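Local coordinates for protein ferredoxin-thioredoxin reductase subunit A2, chloroplastic (Arabidopsis thaliana, PDB 7C2B) that probably serves as the variable subunit of ferredoxin-thioredoxin reductase, the enzyme that uses electrons from reduced ferredoxin to reduce thioredoxins, at residues L80-F86 against K97-K103. Residues are numbered along the deposited sequence; the frame is centred on the assembly and turned at random.
Sequences LPFKVQF and KFFTHLK. With NO3 (nitrate ion), chain J.
Lys83 reaches over one face of the Phe99 ring: its CE lies 3.8 Å from the ring centroid as a CH-pi contact, and NZ stands 4.5 Å from that centroid in a cation-pi interaction. With CG anti to the backbone N (chi1 -170°), the extended chain brings CE and the ammonium over the ring face. Gln85 runs alongside Phe99, amide and ring planes 79° apart, while its CG approaches Lys97 CD. His101 completes this face, with Leu80 O at its ring edge; NE2 weakly hydrogen-bonds O3 of a nitrate probably from the crystallisation liquor, and ND1 hydrogen-bonds an acidic side chain on the chain of another protein.

The face carrying Phe82, Val84, Phe86, Phe98, Thr100 and Leu102 is mostly apolar. Phe86 CB sits 3.5 Å from Phe98 CZ, over that ring's face; the rings are nearly parallel (24°) but slid apart. Val84, beta-branched as suits a strand and apolar as suits a buried position, offers CG2 to Leu102 CD1 at 3.9 Å.

Six backbone hydrogen bonds join Phe82–Leu102, Val84–Thr100 and Phe86–Phe98. In this SH3-like domain's hairpin, strand 82-90 lies between 94-102, outermost within this chain, and 61-67, while Val84, Phe86 and Leu102 pack onto strand 37-40.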
ATOM      1  N   LEU B  80       1.183   6.805   8.683  1.00 22.68           N
ATOM      2  CA  LEU B  80       0.410   7.656   9.587  1.00 21.21           C
ATOM      3  C   LEU B  80       1.139   7.657  10.933  1.00 22.11           C
ATOM      4  O   LEU B  80       0.705   7.006  11.892  1.00 21.33           O
ATOM      5  CB  LEU B  80      -1.033   7.163   9.727  1.00 20.93           C
ATOM      6  CG  LEU B  80      -1.836   7.048   8.420  1.00 22.40           C
ATOM      7  CD1 LEU B  80      -3.158   6.291   8.624  1.00 22.00           C
ATOM      8  CD2 LEU B  80      -2.090   8.428   7.783  1.00 24.25           C
ATOM      9  N   PRO B  81       2.273   8.361  11.034  1.00 23.97           N
ATOM     10  CA  PRO B  81       3.176   8.120  12.175  1.00 24.54           C
ATOM     11  C   PRO B  81       2.770   8.751  13.496  1.00 22.70           C
ATOM     12  O   PRO B  81       3.315   8.337  14.529  1.00 24.31           O
ATOM     13  CB  PRO B  81       4.515   8.708  11.696  1.00 25.09           C
ATOM     14  CG  PRO B  81       4.146   9.720  10.729  1.00 23.19           C
ATOM     15  CD  PRO B  81       2.899   9.225  10.020  1.00 24.03           C
ATOM     16  N   PHE B  82       1.854   9.718  13.516  1.00 21.77           N
ATOM     17  CA  PHE B  82       1.432  10.369  14.753  1.00 20.41           C
ATOM     18  C   PHE B  82       0.263   9.612  15.371  1.00 23.34           C
ATOM     19  O   PHE B  82      -0.834   9.587  14.808  1.00 21.97           O
ATOM     20  CB  PHE B  82       1.021  11.817  14.495  1.00 21.06           C
ATOM     21  CG  PHE B  82       2.163  12.718  14.094  1.00 23.23           C
ATOM     22  CD1 PHE B  82       2.914  13.378  15.060  1.00 25.38           C
ATOM     23  CD2 PHE B  82       2.464  12.934  12.755  1.00 24.46           C
ATOM     24  CE1 PHE B  82       3.961  14.220  14.698  1.00 24.40           C
ATOM     25  CE2 PHE B  82       3.513  13.787  12.382  1.00 26.63           C
ATOM     26  CZ  PHE B  82       4.262  14.428  13.357  1.00 23.93           C
ATOM     27  N   LYS B  83       0.482   9.025  16.541  1.00 20.59           N
ATOM     28  CA  LYS B  83      -0.605   8.394  17.277  1.00 21.90           C
ATOM     29  C   LYS B  83      -1.208   9.455  18.187  1.00 24.23           C
ATOM     30  O   LYS B  83      -0.516   9.991  19.055  1.00 22.36           O
ATOM     31  CB  LYS B  83      -0.103   7.188  18.068  1.00 20.02           C
ATOM     32  CG  LYS B  83      -1.213   6.320  18.676  1.00 24.10           C
ATOM     33  CD  LYS B  83      -0.606   5.205  19.520  1.00 27.37           C
ATOM     34  CE  LYS B  83      -1.579   4.666  20.550  1.00 37.22           C
ATOM     35  NZ  LYS B  83      -0.995   3.459  21.222  1.00 37.30           N
ATOM     36  N   VAL B  84      -2.481   9.786  17.967  1.00 21.24           N
ATOM     37  CA  VAL B  84      -3.128  10.904  18.645  1.00 22.47           C
ATOM     38  C   VAL B  84      -4.233  10.367  19.542  1.00 24.13           C
ATOM     39  O   VAL B  84      -5.054   9.548  19.109  1.00 20.55           O
ATOM     40  CB  VAL B  84      -3.687  11.922  17.636  1.00 23.00           C
ATOM     41  CG1 VAL B  84      -4.309  13.101  18.362  1.00 22.84           C
ATOM     42  CG2 VAL B  84      -2.584  12.384  16.705  1.00 21.91           C
ATOM     43  N   GLN B  85      -4.264  10.843  20.790  1.00 22.69           N
ATOM     44  CA  GLN B  85      -5.295  10.447  21.741  1.00 22.59           C
ATOM     45  C   GLN B  85      -6.444  11.443  21.701  1.00 24.86           C
ATOM     46  O   GLN B  85      -6.228  12.654  21.807  1.00 25.95           O
ATOM     47  CB  GLN B  85      -4.730  10.356  23.159  1.00 26.75           C
ATOM     48  CG  GLN B  85      -5.774  10.034  24.231  1.00 27.18           C
ATOM     49  CD  GLN B  85      -5.133   9.755  25.579  1.00 30.33           C
ATOM     50  OE1 GLN B  85      -4.123   9.062  25.657  1.00 30.79           O
ATOM     51  NE2 GLN B  85      -5.704  10.312  26.640  1.00 32.51           N
ATOM     52  N   PHE B  86      -7.661  10.924  21.537  1.00 26.16           N
ATOM     53  CA  PHE B  86      -8.881  11.713  21.543  1.00 26.85           C
ATOM     54  C   PHE B  86      -9.789  11.203  22.650  1.00 27.68           C
ATOM     55  O   PHE B  86      -9.720  10.037  23.036  1.00 26.39           O
ATOM     56  CB  PHE B  86      -9.640  11.617  20.208  1.00 24.90           C
ATOM     57  CG  PHE B  86      -8.895  12.185  19.033  1.00 26.65           C
ATOM     58  CD1 PHE B  86      -8.976  13.537  18.733  1.00 25.98           C
ATOM     59  CD2 PHE B  86      -8.137  11.362  18.209  1.00 24.21           C
ATOM     60  CE1 PHE B  86      -8.298  14.066  17.650  1.00 28.65           C
ATOM     61  CE2 PHE B  86      -7.461  11.878  17.126  1.00 23.14           C
ATOM     62  CZ  PHE B  86      -7.543  13.238  16.839  1.00 25.68           C
ATOM     63  N   LYS B  97     -12.456   7.303  25.209  1.00 33.46           N
ATOM     64  CA  LYS B  97     -11.080   7.588  24.832  1.00 30.88           C
ATOM     65  C   LYS B  97     -10.643   6.636  23.733  1.00 29.52           C
ATOM     66  O   LYS B  97     -10.940   5.439  23.787  1.00 28.30           O
ATOM     67  CB  LYS B  97     -10.165   7.444  26.048  1.00 31.91           C
ATOM     68  CG  LYS B  97      -8.689   7.564  25.745  1.00 33.48           C
ATOM     69  CD  LYS B  97      -7.945   8.122  26.949  1.00 39.75           C
ATOM     70  CE  LYS B  97      -7.820   7.112  28.062  1.00 40.12           C
ATOM     71  NZ  LYS B  97      -6.974   7.650  29.178  1.00 46.27           N
ATOM     72  N   PHE B  98      -9.949   7.172  22.726  1.00 24.20           N
ATOM     73  CA  PHE B  98      -9.448   6.336  21.645  1.00 22.18           C
ATOM     74  C   PHE B  98      -8.225   6.988  21.024  1.00 23.75           C
ATOM     75  O   PHE B  98      -7.912   8.152  21.284  1.00 25.86           O
ATOM     76  CB  PHE B  98     -10.520   6.070  20.568  1.00 24.81           C
ATOM     77  CG  PHE B  98     -10.984   7.305  19.826  1.00 23.72           C
ATOM     78  CD1 PHE B  98     -11.998   8.099  20.340  1.00 25.99           C
ATOM     79  CD2 PHE B  98     -10.425   7.654  18.597  1.00 22.39           C
ATOM     80  CE1 PHE B  98     -12.440   9.230  19.663  1.00 25.65           C
ATOM     81  CE2 PHE B  98     -10.857   8.785  17.916  1.00 24.15           C
ATOM     82  CZ  PHE B  98     -11.875   9.569  18.446  1.00 25.31           C
ATOM     83  N   PHE B  99      -7.535   6.212  20.201  1.00 22.43           N
ATOM     84  CA  PHE B  99      -6.380   6.678  19.454  1.00 23.46           C
ATOM     85  C   PHE B  99      -6.674   6.586  17.967  1.00 27.15           C
ATOM     86  O   PHE B  99      -7.439   5.726  17.523  1.00 25.59           O
ATOM     87  CB  PHE B  99      -5.133   5.849  19.795  1.00 25.61           C
ATOM     88  CG  PHE B  99      -4.841   5.794  21.268  1.00 31.03           C
ATOM     89  CD1 PHE B  99      -4.212   6.859  21.904  1.00 30.06           C
ATOM     90  CD2 PHE B  99      -5.223   4.696  22.022  1.00 31.36           C
ATOM     91  CE1 PHE B  99      -3.954   6.823  23.263  1.00 31.73           C
ATOM     92  CE2 PHE B  99      -4.973   4.655  23.394  1.00 35.37           C
ATOM     93  CZ  PHE B  99      -4.337   5.721  24.012  1.00 32.38           C
ATOM     94  N   THR B 100      -6.065   7.492  17.207  1.00 21.46           N
ATOM     95  CA  THR B 100      -6.136   7.480  15.756  1.00 20.84           C
ATOM     96  C   THR B 100      -4.760   7.863  15.233  1.00 21.14           C
ATOM     97  O   THR B 100      -4.114   8.758  15.783  1.00 21.42           O
ATOM     98  CB  THR B 100      -7.208   8.452  15.219  1.00 20.88           C
ATOM     99  OG1 THR B 100      -8.521   7.973  15.551  1.00 26.83           O
ATOM    100  CG2 THR B 100      -7.106   8.587  13.708  1.00 25.80           C
ATOM    101  N   HIS B 101      -4.306   7.173  14.192  1.00 19.18           N
ATOM    102  CA  HIS B 101      -3.038   7.492  13.545  1.00 19.55           C
ATOM    103  C   HIS B 101      -3.241   8.560  12.477  1.00 20.73           C
ATOM    104  O   HIS B 101      -4.134   8.436  11.630  1.00 18.54           O
ATOM    105  CB  HIS B 101      -2.440   6.229  12.928  1.00 19.12           C
ATOM    106  CG  HIS B 101      -1.896   5.265  13.936  1.00 19.84           C
ATOM    107  ND1 HIS B 101      -2.687   4.356  14.614  1.00 20.44           N
ATOM    108  CD2 HIS B 101      -0.629   5.054  14.363  1.00 24.90           C
ATOM    109  CE1 HIS B 101      -1.928   3.632  15.415  1.00 23.67           C
ATOM    110  NE2 HIS B 101      -0.676   4.039  15.285  1.00 23.67           N
ATOM    111  N   LEU B 102      -2.405   9.606  12.515  1.00 19.62           N
ATOM    112  CA  LEU B 102      -2.490  10.718  11.574  1.00 21.07           C
ATOM    113  C   LEU B 102      -1.130  10.972  10.931  1.00 22.13           C
ATOM    114  O   LEU B 102      -0.080  10.593  11.462  1.00 20.24           O
ATOM    115  CB  LEU B 102      -2.951  12.024  12.252  1.00 19.48           C
ATOM    116  CG  LEU B 102      -4.241  12.028  13.061  1.00 21.62           C
ATOM    117  CD1 LEU B 102      -4.528  13.459  13.537  1.00 24.87           C
ATOM    118  CD2 LEU B 102      -5.357  11.525  12.187  1.00 17.83           C
ATOM    119  N   LYS B 103      -1.161  11.623   9.775  1.00 21.66           N
ATOM    120  CA  LYS B 103       0.047  12.200   9.202  1.00 24.84           C
ATOM    121  C   LYS B 103      -0.025  13.716   9.306  1.00 23.20           C
ATOM    122  O   LYS B 103      -1.073  14.294   9.614  1.00 22.09           O
ATOM    123  CB  LYS B 103       0.257  11.750   7.748  1.00 27.60           C
ATOM    124  CG  LYS B 103      -0.922  11.954   6.816  1.00 26.62           C
ATOM    125  CD  LYS B 103      -0.585  11.350   5.457  1.00 29.80           C
ATOM    126  CE  LYS B 103      -1.800  11.257   4.565  1.00 33.26           C
ATOM    127  NZ  LYS B 103      -2.316  12.605   4.254  1.00 38.53           N
TER
HETATM  128  N   NO3 J 207       1.047   1.149  14.993  1.00 37.98           N
HETATM  129  O1  NO3 J 207       1.425   0.206  14.233  1.00 35.63           O
HETATM  130  O2  NO3 J 207       0.039   0.987  15.749  1.00 44.82           O
HETATM  131  O3  NO3 J 207       1.678   2.248  14.996  1.00 35.28           O